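Local coordinates for selenium-binding protein (Sulfolobus tokodaii, PDB 2ECE) that is of unknown function but, as a beta propeller of the selenium-binding protein family, probably binds selenium, at residues Asn88-Ile93 with Asp170-Glu175; Gln187-Asp192 with Trp207-Thr212; Ala371-Gly376 with Leu429-Glu434. One frame throughout, in Å; residues are numbered along the deposited sequence.

Interaction 1: residues Asn88-Ile93 with Asp170-Glu175; sequences NGKPNI and DHYSFE
Lys90 lays the aliphatic part of its chain against the second segment, its CD 3.8 Å from CE1 of Tyr172 and at the edge of the His171 imidazole. Lysine suits this site because its methylenes can pack while the amine travels on: NZ hydrogen-bonds to the backbone O of Asp148. Pro91 supplies the hydrogen bond of the contact, Tyr172 OH donating to Pro91 O at 2.8 Å. The hydroxyl lies in the carbonyl plane, on a lone pair, and the acceptor lies in the plane of the phenol ring. The same hydroxyl is flanked by the proline ring, whose CD is 3.5 Å from Tyr172 OH. Ile93 divides its branches between the two aromatic residues. Its CG1 stands between the backbone N and the carbonyl carbon (chi1 54°), which carries CD1 over a face of the imidazole, a CH-pi contact 4.0 Å from the His171 ring centroid. CG2 is left to meet Tyr172, 4.0 Å from its CE2. His171 NE2 is bonded to Gly146 O, which helps fix the ring under the isoleucine. Behind it, Asp170 OD2 accepts from Tyr172 N, an Asx turn, and from Ser173 N, extending it to an Asx motif between strands 165-169 and 176-179. Here a strand-connecting turn of one propeller blade meets a long loop of the preceding blade near the surface.

Interaction 2: residues Gln187-Asp192 with Trp207-Thr212; sequences QYLAYD and WAVPNT
The rings of Tyr191 and Trp207 meet obliquely, their planes at 75°, with the tyrosine ring centroid 5.2 Å from that of the five-membered indole ring. Tyr191 CE2 stands 3.5 Å above the indole plane, offset toward its rim, while Tyr191 CD2 presses on the methylene before the indole, 3.4 Å from Trp207 CB. Around this pair, His141 meets the tyrosine ring, and Trp405 and Tyr226 meet the indole, all at slanted angles. The third flat group, the Tyr188 ring, takes Val209 CG1 obliquely, with Tyr188 CE1 4.0 Å from Val209 CG1. Tyr191 holds its ring opposite its backbone N (chi1 -179°), which brings CD2 and CE2 to the CB and CE3 side of Trp207. Between the aromatic residues lies Leu189, whose branch carbon and two methyls have separate tasks. CD1 touches Val209 CG1 at 3.8 Å, CG rests 4.0 Å from Ala208 CA, and CD2 faces Trp207 O. Ala208 turns its CB away from 187-192, so Leu189 meets its backbone, and the small CB packs against Ile213 and Tyr226. Val209 occupies the N-cap position of the short helix that follows; valine has no side-chain acceptor to cap it and packs instead, while its O accepts from Thr212 N. One backbone bond joins the segments, Trp207 N to Ala190 O at 3.1 Å. The two segments run into strand 193-196 and out of 201-204, neighbours in one blade, and thus extend the association of that hairpin beyond its strand ends. Chemically this is a buried, largely apolar and aromatic joint: shape fit sets the side chains, and the single backbone bond pairs two main-chain polar groups that would otherwise be costly to bury.

Interaction 3: residues Ala371-Gly376 with Leu429-Glu434; sequences ADHPAG and LEIDKE
A type I beta turn, His373 to Gly376, in the connection between two consecutive propeller blades packs against the outer strand 429-438 where that strand turns a corner, with His373, Pro374 and Ala375 meeting Ile431 to Lys433. The turn is closed by Gly376 N bonding to His373 O at 2.7 Å. Proline suits the second position, where its ring already imposes the required phi, and glycine the last, where a side chain would collide with the preceding carbonyl. His373 also braces the turn from within: Ala375 N donates to its ND1 at 3.1 Å, reaching it slightly tilted from the ring plane. With CG opposite the backbone N (chi1 -165°), the imidazole is brought under Pro374, whose CD stands 3.3 Å above the plane of the His373 ring. The other ring nitrogen reaches the strand through a water, 2.9 Å from His373 NE2 and in the ring plane, which donates to Asp432 O. Ile431 fits as a branched apolar residue, since one methyl serves two partners: CG2 is 3.6 Å from His373 NE2 and 3.7 Å from Pro374 CG. Ala375, small enough for the strand corner to come close, sets its CB 3.5 Å from Lys433 O. Phe436 and His377 also meet the imidazole edge-to-face. With a leucine in place of His373, the Ala375 amide would lose its ring acceptor and the water its link to the turn, which would probably leave the turn less firmly held against the strand. The contact thus joins its segments by van der Waals packing and a water bridge, while the imidazole uses one nitrogen to shape its own turn and the other to address the neighbouring strand.

From the N terminus, interaction 1 comes first, bringing 170-175 back to 88-93 and so closing a loop that spans parts of two successive sheets. Interaction 2 opens soon afterwards and closes a much shorter one, little more than the hairpin of strands 193-196 and 201-204. Interaction 3 follows far along the chain, tying the approach to the sheet of strands 386-388 to 429-438 back onto that sheet's last strand. The three stand in series, none nesting or crossing. Interactions 1 and 2 have centres 28 Å apart, while interaction 3 lies across the chain's centre from both. Together they link neighbouring blades, join a hairpin's two ends within one blade and secure a blade-to-blade connection.

Interaction 1: residues Asn88-Ile93 with Asp170-Glu175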
ATOM      1  N   ASN A  88       8.104  20.533 -13.390  1.00 32.21           N
ATOM      2  CA  ASN A  88       8.913  19.620 -14.186  1.00 33.04           C
ATOM      3  C   ASN A  88       8.100  18.467 -14.770  1.00 33.84           C
ATOM      4  O   ASN A  88       8.666  17.506 -15.298  1.00 35.48           O
ATOM      5  CB  ASN A  88      10.065  19.069 -13.334  1.00 32.48           C
ATOM      6  CG  ASN A  88       9.583  18.180 -12.200  1.00 32.15           C
ATOM      7  OD1 ASN A  88       8.504  18.388 -11.646  1.00 30.02           O
ATOM      8  ND2 ASN A  88      10.400  17.191 -11.837  1.00 32.03           N
ATOM      9  N   GLY A  89       6.777  18.566 -14.680  1.00 33.44           N
ATOM     10  CA  GLY A  89       5.924  17.517 -15.211  1.00 34.42           C
ATOM     11  C   GLY A  89       6.077  17.361 -16.712  1.00 35.92           C
ATOM     12  O   GLY A  89       6.021  18.345 -17.452  1.00 36.42           O
ATOM     13  N   LYS A  90       6.266  16.128 -17.170  1.00 38.04           N
ATOM     14  CA  LYS A  90       6.437  15.874 -18.596  1.00 39.90           C
ATOM     15  C   LYS A  90       5.176  16.118 -19.410  1.00 40.95           C
ATOM     16  O   LYS A  90       4.059  15.995 -18.905  1.00 41.00           O
ATOM     17  CB  LYS A  90       6.948  14.455 -18.836  1.00 38.85           C
ATOM     18  CG  LYS A  90       8.436  14.317 -18.581  1.00 39.36           C
ATOM     19  CD  LYS A  90       8.987  13.064 -19.242  1.00 39.90           C
ATOM     20  CE  LYS A  90      10.508  13.100 -19.343  1.00 40.19           C
ATOM     21  NZ  LYS A  90      11.188  13.071 -18.022  1.00 39.86           N
ATOM     22  N   PRO A  91       5.348  16.463 -20.696  1.00 42.18           N
ATOM     23  CA  PRO A  91       4.236  16.739 -21.603  1.00 42.19           C
ATOM     24  C   PRO A  91       3.559  15.530 -22.237  1.00 41.35           C
ATOM     25  O   PRO A  91       4.177  14.491 -22.481  1.00 41.56           O
ATOM     26  CB  PRO A  91       4.883  17.636 -22.647  1.00 42.83           C
ATOM     27  CG  PRO A  91       6.210  16.968 -22.824  1.00 42.76           C
ATOM     28  CD  PRO A  91       6.637  16.697 -21.378  1.00 42.62           C
ATOM     29  N   ASN A  92       2.269  15.699 -22.495  1.00 40.82           N
ATOM     30  CA  ASN A  92       1.434  14.695 -23.136  1.00 40.92           C
ATOM     31  C   ASN A  92       1.299  13.331 -22.475  1.00 39.18           C
ATOM     32  O   ASN A  92       1.217  12.316 -23.165  1.00 40.93           O
ATOM     33  CB  ASN A  92       1.878  14.512 -24.591  1.00 41.28           C
ATOM     34  CG  ASN A  92       1.856  15.811 -25.369  1.00 42.94           C
ATOM     35  OD1 ASN A  92       0.883  16.565 -25.306  1.00 43.12           O
ATOM     36  ND2 ASN A  92       2.928  16.083 -26.107  1.00 44.17           N
ATOM     37  N   ILE A  93       1.295  13.287 -21.148  1.00 37.27           N
ATOM     38  CA  ILE A  93       1.089  12.014 -20.473  1.00 34.40           C
ATOM     39  C   ILE A  93      -0.296  12.130 -19.854  1.00 32.94           C
ATOM     40  O   ILE A  93      -0.716  13.218 -19.475  1.00 33.31           O
ATOM     41  CB  ILE A  93       2.149  11.726 -19.377  1.00 34.40           C
ATOM     42  CG1 ILE A  93       2.234  12.883 -18.383  1.00 35.37           C
ATOM     43  CG2 ILE A  93       3.492  11.449 -20.026  1.00 34.99           C
ATOM     44  CD1 ILE A  93       3.202  12.619 -17.234  1.00 34.89           C
ATOM     45  N   ASP A 170      10.453   4.484 -18.106  1.00 27.39           N
ATOM     46  CA  ASP A 170      10.255   5.626 -18.980  1.00 26.96           C
ATOM     47  C   ASP A 170       8.761   5.921 -19.148  1.00 26.65           C
ATOM     48  O   ASP A 170       7.970   5.003 -19.369  1.00 25.27           O
ATOM     49  CB  ASP A 170      10.874   5.323 -20.337  1.00 29.67           C
ATOM     50  CG  ASP A 170      10.879   6.517 -21.239  1.00 31.13           C
ATOM     51  OD1 ASP A 170      11.869   7.280 -21.203  1.00 34.84           O
ATOM     52  OD2 ASP A 170       9.882   6.700 -21.969  1.00 32.58           O
ATOM     53  N   HIS A 171       8.386   7.196 -19.055  1.00 27.08           N
ATOM     54  CA  HIS A 171       6.985   7.615 -19.189  1.00 29.30           C
ATOM     55  C   HIS A 171       6.346   7.295 -20.537  1.00 31.43           C
ATOM     56  O   HIS A 171       5.121   7.182 -20.635  1.00 31.08           O
ATOM     57  CB  HIS A 171       6.846   9.125 -18.980  1.00 29.75           C
ATOM     58  CG  HIS A 171       6.411   9.519 -17.604  1.00 29.01           C
ATOM     59  ND1 HIS A 171       5.355   8.917 -16.956  1.00 29.17           N
ATOM     60  CD2 HIS A 171       6.856  10.493 -16.777  1.00 28.05           C
ATOM     61  CE1 HIS A 171       5.168   9.504 -15.786  1.00 29.54           C
ATOM     62  NE2 HIS A 171       6.066  10.464 -15.653  1.00 28.59           N
ATOM     63  N   TYR A 172       7.168   7.160 -21.573  1.00 31.81           N
ATOM     64  CA  TYR A 172       6.648   6.911 -22.912  1.00 32.45           C
ATOM     65  C   TYR A 172       6.719   5.478 -23.413  1.00 32.28           C
ATOM     66  O   TYR A 172       5.745   4.966 -23.963  1.00 31.57           O
ATOM     67  CB  TYR A 172       7.344   7.850 -23.897  1.00 34.81           C
ATOM     68  CG  TYR A 172       7.200   9.299 -23.501  1.00 35.73           C
ATOM     69  CD1 TYR A 172       8.265   9.999 -22.936  1.00 36.54           C
ATOM     70  CD2 TYR A 172       5.979   9.957 -23.644  1.00 37.43           C
ATOM     71  CE1 TYR A 172       8.116  11.326 -22.524  1.00 38.65           C
ATOM     72  CE2 TYR A 172       5.817  11.277 -23.234  1.00 38.78           C
ATOM     73  CZ  TYR A 172       6.888  11.957 -22.676  1.00 39.67           C
ATOM     74  OH  TYR A 172       6.727  13.267 -22.282  1.00 40.36           O
ATOM     75  N   SER A 173       7.857   4.823 -23.214  1.00 32.06           N
ATOM     76  CA  SER A 173       8.018   3.450 -23.672  1.00 31.54           C
ATOM     77  C   SER A 173       7.659   2.452 -22.584  1.00 31.15           C
ATOM     78  O   SER A 173       7.369   1.288 -22.870  1.00 29.25           O
ATOM     79  CB  SER A 173       9.460   3.215 -24.116  1.00 32.27           C
ATOM     80  OG  SER A 173      10.349   3.357 -23.022  1.00 33.34           O
ATOM     81  N   PHE A 174       7.676   2.921 -21.339  1.00 29.90           N
ATOM     82  CA  PHE A 174       7.380   2.081 -20.187  1.00 29.55           C
ATOM     83  C   PHE A 174       8.503   1.071 -19.990  1.00 30.29           C
ATOM     84  O   PHE A 174       8.355   0.107 -19.242  1.00 31.65           O
ATOM     85  CB  PHE A 174       6.052   1.338 -20.372  1.00 28.45           C
ATOM     86  CG  PHE A 174       4.859   2.244 -20.466  1.00 28.03           C
ATOM     87  CD1 PHE A 174       3.990   2.161 -21.547  1.00 27.93           C
ATOM     88  CD2 PHE A 174       4.611   3.195 -19.481  1.00 28.73           C
ATOM     89  CE1 PHE A 174       2.892   3.013 -21.645  1.00 29.08           C
ATOM     90  CE2 PHE A 174       3.517   4.050 -19.570  1.00 28.22           C
ATOM     91  CZ  PHE A 174       2.658   3.959 -20.653  1.00 28.39           C
ATOM     92  N   GLU A 175       9.623   1.294 -20.669  1.00 29.40           N
ATOM     93  CA  GLU A 175      10.772   0.397 -20.569  1.00 29.71           C
ATOM     94  C   GLU A 175      11.593   0.772 -19.340  1.00 27.42           C
ATOM     95  O   GLU A 175      11.673   1.944 -18.981  1.00 25.33           O
ATOM     96  CB  GLU A 175      11.643   0.510 -21.826  1.00 31.88           C
ATOM     97  CG  GLU A 175      10.947   0.087 -23.117  1.00 36.06           C
ATOM     98  CD  GLU A 175      10.942  -1.420 -23.330  1.00 37.96           C
ATOM     99  OE1 GLU A 175      11.234  -2.171 -22.373  1.00 38.04           O
ATOM    100  OE2 GLU A 175      10.633  -1.852 -24.462  1.00 41.01           O
TER

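Interaction 2: residues Gln187-Asp192 with Trp207-Thr212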
ATOM      1  N   GLN A 187      21.950   2.469   3.087  1.00 22.61           N
ATOM      2  CA  GLN A 187      20.610   1.911   2.919  1.00 21.06           C
ATOM      3  C   GLN A 187      20.794   0.560   2.228  1.00 20.69           C
ATOM      4  O   GLN A 187      21.548   0.450   1.258  1.00 20.32           O
ATOM      5  CB  GLN A 187      19.740   2.831   2.054  1.00 20.41           C
ATOM      6  CG  GLN A 187      18.425   2.192   1.592  1.00 20.08           C
ATOM      7  CD  GLN A 187      18.565   1.465   0.261  1.00 20.58           C
ATOM      8  OE1 GLN A 187      18.011   0.380   0.065  1.00 22.17           O
ATOM      9  NE2 GLN A 187      19.296   2.068  -0.662  1.00 18.86           N
ATOM     10  N   TYR A 188      20.111  -0.463   2.724  1.00 20.58           N
ATOM     11  CA  TYR A 188      20.229  -1.800   2.150  1.00 21.62           C
ATOM     12  C   TYR A 188      18.846  -2.424   1.955  1.00 20.85           C
ATOM     13  O   TYR A 188      18.533  -2.949   0.881  1.00 20.43           O
ATOM     14  CB  TYR A 188      21.107  -2.655   3.071  1.00 23.42           C
ATOM     15  CG  TYR A 188      21.348  -4.074   2.617  1.00 24.35           C
ATOM     16  CD1 TYR A 188      20.510  -5.109   3.027  1.00 23.77           C
ATOM     17  CD2 TYR A 188      22.436  -4.390   1.796  1.00 25.38           C
ATOM     18  CE1 TYR A 188      20.743  -6.425   2.640  1.00 24.60           C
ATOM     19  CE2 TYR A 188      22.677  -5.705   1.399  1.00 25.04           C
ATOM     20  CZ  TYR A 188      21.827  -6.715   1.827  1.00 25.54           C
ATOM     21  OH  TYR A 188      22.059  -8.014   1.443  1.00 25.33           O
ATOM     22  N   LEU A 189      18.020  -2.354   2.990  1.00 20.35           N
ATOM     23  CA  LEU A 189      16.662  -2.883   2.938  1.00 20.63           C
ATOM     24  C   LEU A 189      15.723  -1.879   2.259  1.00 20.74           C
ATOM     25  O   LEU A 189      16.053  -0.701   2.120  1.00 21.70           O
ATOM     26  CB  LEU A 189      16.165  -3.165   4.357  1.00 20.23           C
ATOM     27  CG  LEU A 189      16.154  -4.597   4.912  1.00 23.47           C
ATOM     28  CD1 LEU A 189      17.188  -5.483   4.239  1.00 19.86           C
ATOM     29  CD2 LEU A 189      16.375  -4.521   6.417  1.00 19.81           C
ATOM     30  N   ALA A 190      14.551  -2.349   1.843  1.00 20.23           N
ATOM     31  CA  ALA A 190      13.574  -1.488   1.184  1.00 19.99           C
ATOM     32  C   ALA A 190      12.178  -2.065   1.371  1.00 19.22           C
ATOM     33  O   ALA A 190      12.017  -3.148   1.944  1.00 17.58           O
ATOM     34  CB  ALA A 190      13.886  -1.391  -0.324  1.00 18.75           C
ATOM     35  N   TYR A 191      11.175  -1.309   0.926  1.00 18.64           N
ATOM     36  CA  TYR A 191       9.783  -1.774   0.959  1.00 18.64           C
ATOM     37  C   TYR A 191       8.876  -0.775   0.240  1.00 17.53           C
ATOM     38  O   TYR A 191       8.495  -0.981  -0.912  1.00 16.32           O
ATOM     39  CB  TYR A 191       9.288  -1.910   2.390  1.00 16.59           C
ATOM     40  CG  TYR A 191       7.863  -2.420   2.482  1.00 16.85           C
ATOM     41  CD1 TYR A 191       6.784  -1.569   2.752  1.00 17.11           C
ATOM     42  CD2 TYR A 191       7.590  -3.761   2.223  1.00 19.14           C
ATOM     43  CE1 TYR A 191       5.461  -2.059   2.751  1.00 17.53           C
ATOM     44  CE2 TYR A 191       6.292  -4.255   2.218  1.00 18.90           C
ATOM     45  CZ  TYR A 191       5.235  -3.404   2.481  1.00 18.09           C
ATOM     46  OH  TYR A 191       3.960  -3.912   2.472  1.00 18.04           O
ATOM     47  N   ASP A 192       8.716   0.393   0.848  1.00 17.43           N
ATOM     48  CA  ASP A 192       7.834   1.411   0.278  1.00 16.64           C
ATOM     49  C   ASP A 192       8.615   2.705   0.125  1.00 16.71           C
ATOM     50  O   ASP A 192       9.761   2.804   0.559  1.00 17.09           O
ATOM     51  CB  ASP A 192       6.594   1.634   1.174  1.00 15.90           C
ATOM     52  CG  ASP A 192       5.568   2.564   0.534  1.00 16.27           C
ATOM     53  OD1 ASP A 192       5.329   2.436  -0.688  1.00 15.07           O
ATOM     54  OD2 ASP A 192       4.992   3.409   1.254  1.00 16.63           O
ATOM     55  N   TRP A 207      11.585  -3.493   4.977  1.00 18.39           N
ATOM     56  CA  TRP A 207      10.888  -4.696   5.410  1.00 20.13           C
ATOM     57  C   TRP A 207      11.996  -5.731   5.601  1.00 20.28           C
ATOM     58  O   TRP A 207      12.580  -5.812   6.677  1.00 21.21           O
ATOM     59  CB  TRP A 207       9.880  -5.154   4.356  1.00 18.23           C
ATOM     60  CG  TRP A 207       8.968  -6.265   4.817  1.00 18.87           C
ATOM     61  CD1 TRP A 207       8.605  -6.553   6.106  1.00 19.10           C
ATOM     62  CD2 TRP A 207       8.229  -7.168   3.982  1.00 18.67           C
ATOM     63  NE1 TRP A 207       7.679  -7.573   6.122  1.00 19.85           N
ATOM     64  CE2 TRP A 207       7.429  -7.968   4.835  1.00 19.67           C
ATOM     65  CE3 TRP A 207       8.156  -7.375   2.599  1.00 18.00           C
ATOM     66  CZ2 TRP A 207       6.573  -8.959   4.346  1.00 19.81           C
ATOM     67  CZ3 TRP A 207       7.302  -8.363   2.113  1.00 18.95           C
ATOM     68  CH2 TRP A 207       6.521  -9.141   2.985  1.00 21.07           C
ATOM     69  N   ALA A 208      12.303  -6.487   4.550  1.00 21.65           N
ATOM     70  CA  ALA A 208      13.358  -7.500   4.582  1.00 22.96           C
ATOM     71  C   ALA A 208      13.590  -7.917   3.135  1.00 23.70           C
ATOM     72  O   ALA A 208      12.768  -7.605   2.281  1.00 23.21           O
ATOM     73  CB  ALA A 208      12.918  -8.701   5.417  1.00 22.85           C
ATOM     74  N   VAL A 209      14.697  -8.602   2.851  1.00 22.33           N
ATOM     75  CA  VAL A 209      14.972  -9.024   1.480  1.00 21.76           C
ATOM     76  C   VAL A 209      14.115 -10.227   1.102  1.00 22.53           C
ATOM     77  O   VAL A 209      13.569 -10.907   1.970  1.00 23.41           O
ATOM     78  CB  VAL A 209      16.464  -9.390   1.271  1.00 21.65           C
ATOM     79  CG1 VAL A 209      17.347  -8.211   1.653  1.00 20.73           C
ATOM     80  CG2 VAL A 209      16.819 -10.632   2.072  1.00 20.49           C
ATOM     81  N   PRO A 210      13.973 -10.494  -0.206  1.00 22.35           N
ATOM     82  CA  PRO A 210      13.177 -11.620  -0.706  1.00 24.24           C
ATOM     83  C   PRO A 210      13.498 -12.950  -0.037  1.00 25.71           C
ATOM     84  O   PRO A 210      12.600 -13.661   0.413  1.00 25.93           O
ATOM     85  CB  PRO A 210      13.508 -11.632  -2.194  1.00 23.63           C
ATOM     86  CG  PRO A 210      13.633 -10.169  -2.488  1.00 23.36           C
ATOM     87  CD  PRO A 210      14.485  -9.688  -1.327  1.00 22.13           C
ATOM     88  N   ASN A 211      14.781 -13.288   0.028  1.00 26.73           N
ATOM     89  CA  ASN A 211      15.177 -14.550   0.633  1.00 28.07           C
ATOM     90  C   ASN A 211      14.787 -14.673   2.101  1.00 27.98           C
ATOM     91  O   ASN A 211      14.853 -15.760   2.674  1.00 28.92           O
ATOM     92  CB  ASN A 211      16.682 -14.780   0.440  1.00 28.45           C
ATOM     93  CG  ASN A 211      17.039 -15.012  -1.017  1.00 29.65           C
ATOM     94  OD1 ASN A 211      16.186 -15.412  -1.807  1.00 29.98           O
ATOM     95  ND2 ASN A 211      18.298 -14.771  -1.380  1.00 30.87           N
ATOM     96  N   THR A 212      14.363 -13.569   2.711  1.00 27.73           N
ATOM     97  CA  THR A 212      13.938 -13.604   4.107  1.00 27.10           C
ATOM     98  C   THR A 212      12.423 -13.787   4.236  1.00 27.20           C
ATOM     99  O   THR A 212      11.950 -14.585   5.052  1.00 25.03           O
ATOM    100  CB  THR A 212      14.305 -12.300   4.858  1.00 28.07           C
ATOM    101  OG1 THR A 212      15.730 -12.187   4.980  1.00 29.36           O
ATOM    102  CG2 THR A 212      13.668 -12.291   6.248  1.00 24.98           C
TER

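Interaction 3: residues Ala371-Gly376 with Leu429-Glu434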
ATOM      1  N   ALA A 371     -14.759 -11.289  13.717  1.00 33.08           N
ATOM      2  CA  ALA A 371     -15.987 -10.581  13.379  1.00 32.17           C
ATOM      3  C   ALA A 371     -16.486 -10.810  11.960  1.00 32.48           C
ATOM      4  O   ALA A 371     -15.756 -10.599  10.990  1.00 32.89           O
ATOM      5  CB  ALA A 371     -15.796  -9.084  13.621  1.00 32.24           C
ATOM      6  N   ASP A 372     -17.738 -11.248  11.846  1.00 30.75           N
ATOM      7  CA  ASP A 372     -18.341 -11.471  10.541  1.00 31.63           C
ATOM      8  C   ASP A 372     -18.905 -10.146  10.056  1.00 30.90           C
ATOM      9  O   ASP A 372     -19.032  -9.200  10.829  1.00 30.93           O
ATOM     10  CB  ASP A 372     -19.464 -12.508  10.619  1.00 33.70           C
ATOM     11  CG  ASP A 372     -18.943 -13.915  10.840  1.00 35.46           C
ATOM     12  OD1 ASP A 372     -17.766 -14.178  10.510  1.00 36.60           O
ATOM     13  OD2 ASP A 372     -19.719 -14.763  11.323  1.00 38.37           O
ATOM     14  N   HIS A 373     -19.238 -10.079   8.774  1.00 31.45           N
ATOM     15  CA  HIS A 373     -19.788  -8.861   8.190  1.00 31.84           C
ATOM     16  C   HIS A 373     -21.229  -8.676   8.665  1.00 33.13           C
ATOM     17  O   HIS A 373     -21.966  -9.651   8.822  1.00 32.62           O
ATOM     18  CB  HIS A 373     -19.736  -8.968   6.662  1.00 30.25           C
ATOM     19  CG  HIS A 373     -19.946  -7.668   5.948  1.00 31.98           C
ATOM     20  ND1 HIS A 373     -21.197  -7.180   5.634  1.00 32.24           N
ATOM     21  CD2 HIS A 373     -19.060  -6.756   5.483  1.00 31.84           C
ATOM     22  CE1 HIS A 373     -21.071  -6.027   5.003  1.00 32.12           C
ATOM     23  NE2 HIS A 373     -19.784  -5.745   4.899  1.00 31.82           N
ATOM     24  N   PRO A 374     -21.646  -7.424   8.917  1.00 33.33           N
ATOM     25  CA  PRO A 374     -23.014  -7.156   9.372  1.00 33.96           C
ATOM     26  C   PRO A 374     -24.100  -7.735   8.462  1.00 33.92           C
ATOM     27  O   PRO A 374     -25.216  -7.998   8.911  1.00 34.29           O
ATOM     28  CB  PRO A 374     -23.065  -5.624   9.456  1.00 34.24           C
ATOM     29  CG  PRO A 374     -21.942  -5.175   8.555  1.00 35.30           C
ATOM     30  CD  PRO A 374     -20.867  -6.177   8.855  1.00 32.95           C
ATOM     31  N   ALA A 375     -23.772  -7.934   7.188  1.00 34.14           N
ATOM     32  CA  ALA A 375     -24.724  -8.493   6.231  1.00 33.43           C
ATOM     33  C   ALA A 375     -24.807 -10.016   6.367  1.00 33.71           C
ATOM     34  O   ALA A 375     -25.707 -10.649   5.813  1.00 35.21           O
ATOM     35  CB  ALA A 375     -24.317  -8.119   4.816  1.00 33.66           C
ATOM     36  N   GLY A 376     -23.860 -10.598   7.097  1.00 32.99           N
ATOM     37  CA  GLY A 376     -23.857 -12.038   7.298  1.00 31.35           C
ATOM     38  C   GLY A 376     -22.637 -12.784   6.777  1.00 31.84           C
ATOM     39  O   GLY A 376     -22.341 -13.891   7.242  1.00 29.15           O
ATOM     40  N   LEU A 429     -16.881   6.102  11.891  1.00 32.40           N
ATOM     41  CA  LEU A 429     -16.607   5.031  10.927  1.00 32.22           C
ATOM     42  C   LEU A 429     -17.661   3.925  11.030  1.00 31.36           C
ATOM     43  O   LEU A 429     -17.854   3.353  12.101  1.00 32.17           O
ATOM     44  CB  LEU A 429     -15.233   4.413  11.203  1.00 31.12           C
ATOM     45  CG  LEU A 429     -14.134   4.374  10.135  1.00 32.67           C
ATOM     46  CD1 LEU A 429     -13.212   3.202  10.452  1.00 29.21           C
ATOM     47  CD2 LEU A 429     -14.718   4.224   8.741  1.00 29.34           C
ATOM     48  N   GLU A 430     -18.327   3.620   9.920  1.00 30.85           N
ATOM     49  CA  GLU A 430     -19.347   2.569   9.894  1.00 32.31           C
ATOM     50  C   GLU A 430     -19.110   1.621   8.722  1.00 31.73           C
ATOM     51  O   GLU A 430     -18.577   2.022   7.687  1.00 31.56           O
ATOM     52  CB  GLU A 430     -20.750   3.169   9.737  1.00 34.28           C
ATOM     53  CG  GLU A 430     -21.248   4.035  10.892  1.00 37.48           C
ATOM     54  CD  GLU A 430     -21.452   3.251  12.176  1.00 38.97           C
ATOM     55  OE1 GLU A 430     -21.838   2.063  12.099  1.00 37.30           O
ATOM     56  OE2 GLU A 430     -21.240   3.834  13.263  1.00 41.15           O
ATOM     57  N   ILE A 431     -19.515   0.367   8.886  1.00 30.21           N
ATOM     58  CA  ILE A 431     -19.376  -0.623   7.824  1.00 29.64           C
ATOM     59  C   ILE A 431     -20.599  -0.499   6.925  1.00 29.93           C
ATOM     60  O   ILE A 431     -21.728  -0.510   7.411  1.00 30.35           O
ATOM     61  CB  ILE A 431     -19.356  -2.065   8.380  1.00 28.51           C
ATOM     62  CG1 ILE A 431     -18.198  -2.245   9.359  1.00 26.36           C
ATOM     63  CG2 ILE A 431     -19.232  -3.057   7.244  1.00 28.96           C
ATOM     64  CD1 ILE A 431     -18.291  -3.532  10.169  1.00 23.45           C
ATOM     65  N   ASP A 432     -20.394  -0.366   5.623  1.00 30.40           N
ATOM     66  CA  ASP A 432     -21.537  -0.281   4.730  1.00 31.01           C
ATOM     67  C   ASP A 432     -22.098  -1.697   4.681  1.00 32.06           C
ATOM     68  O   ASP A 432     -21.379  -2.639   4.357  1.00 31.08           O
ATOM     69  CB  ASP A 432     -21.117   0.148   3.328  1.00 32.11           C
ATOM     70  CG  ASP A 432     -22.303   0.501   2.457  1.00 34.11           C
ATOM     71  OD1 ASP A 432     -22.803   1.636   2.575  1.00 37.07           O
ATOM     72  OD2 ASP A 432     -22.750  -0.356   1.667  1.00 34.08           O
ATOM     73  N   LYS A 433     -23.374  -1.844   5.012  1.00 33.07           N
ATOM     74  CA  LYS A 433     -24.020  -3.151   5.025  1.00 34.42           C
ATOM     75  C   LYS A 433     -24.276  -3.714   3.628  1.00 33.20           C
ATOM     76  O   LYS A 433     -24.067  -4.902   3.383  1.00 33.20           O
ATOM     77  CB  LYS A 433     -25.350  -3.065   5.789  1.00 36.34           C
ATOM     78  CG  LYS A 433     -26.101  -4.385   5.896  1.00 40.36           C
ATOM     79  CD  LYS A 433     -27.572  -4.151   6.216  1.00 44.89           C
ATOM     80  CE  LYS A 433     -28.349  -5.460   6.288  1.00 46.03           C
ATOM     81  NZ  LYS A 433     -28.261  -6.246   5.018  1.00 47.13           N
ATOM     82  N   GLU A 434     -24.712  -2.855   2.715  1.00 33.44           N
ATOM     83  CA  GLU A 434     -25.041  -3.267   1.354  1.00 33.85           C
ATOM     84  C   GLU A 434     -23.879  -3.691   0.454  1.00 32.47           C
ATOM     85  O   GLU A 434     -23.986  -4.680  -0.275  1.00 32.99           O
ATOM     86  CB  GLU A 434     -25.829  -2.154   0.657  1.00 38.54           C
ATOM     87  CG  GLU A 434     -26.853  -1.465   1.556  1.00 44.41           C
ATOM     88  CD  GLU A 434     -26.241  -0.351   2.395  1.00 47.95           C
ATOM     89  OE1 GLU A 434     -25.898   0.711   1.824  1.00 50.55           O
ATOM     90  OE2 GLU A 434     -26.095  -0.536   3.624  1.00 50.08           O
TER
HETATM   91  O   HOH W   1     -19.084  -3.564   3.044  1.00 20.44           O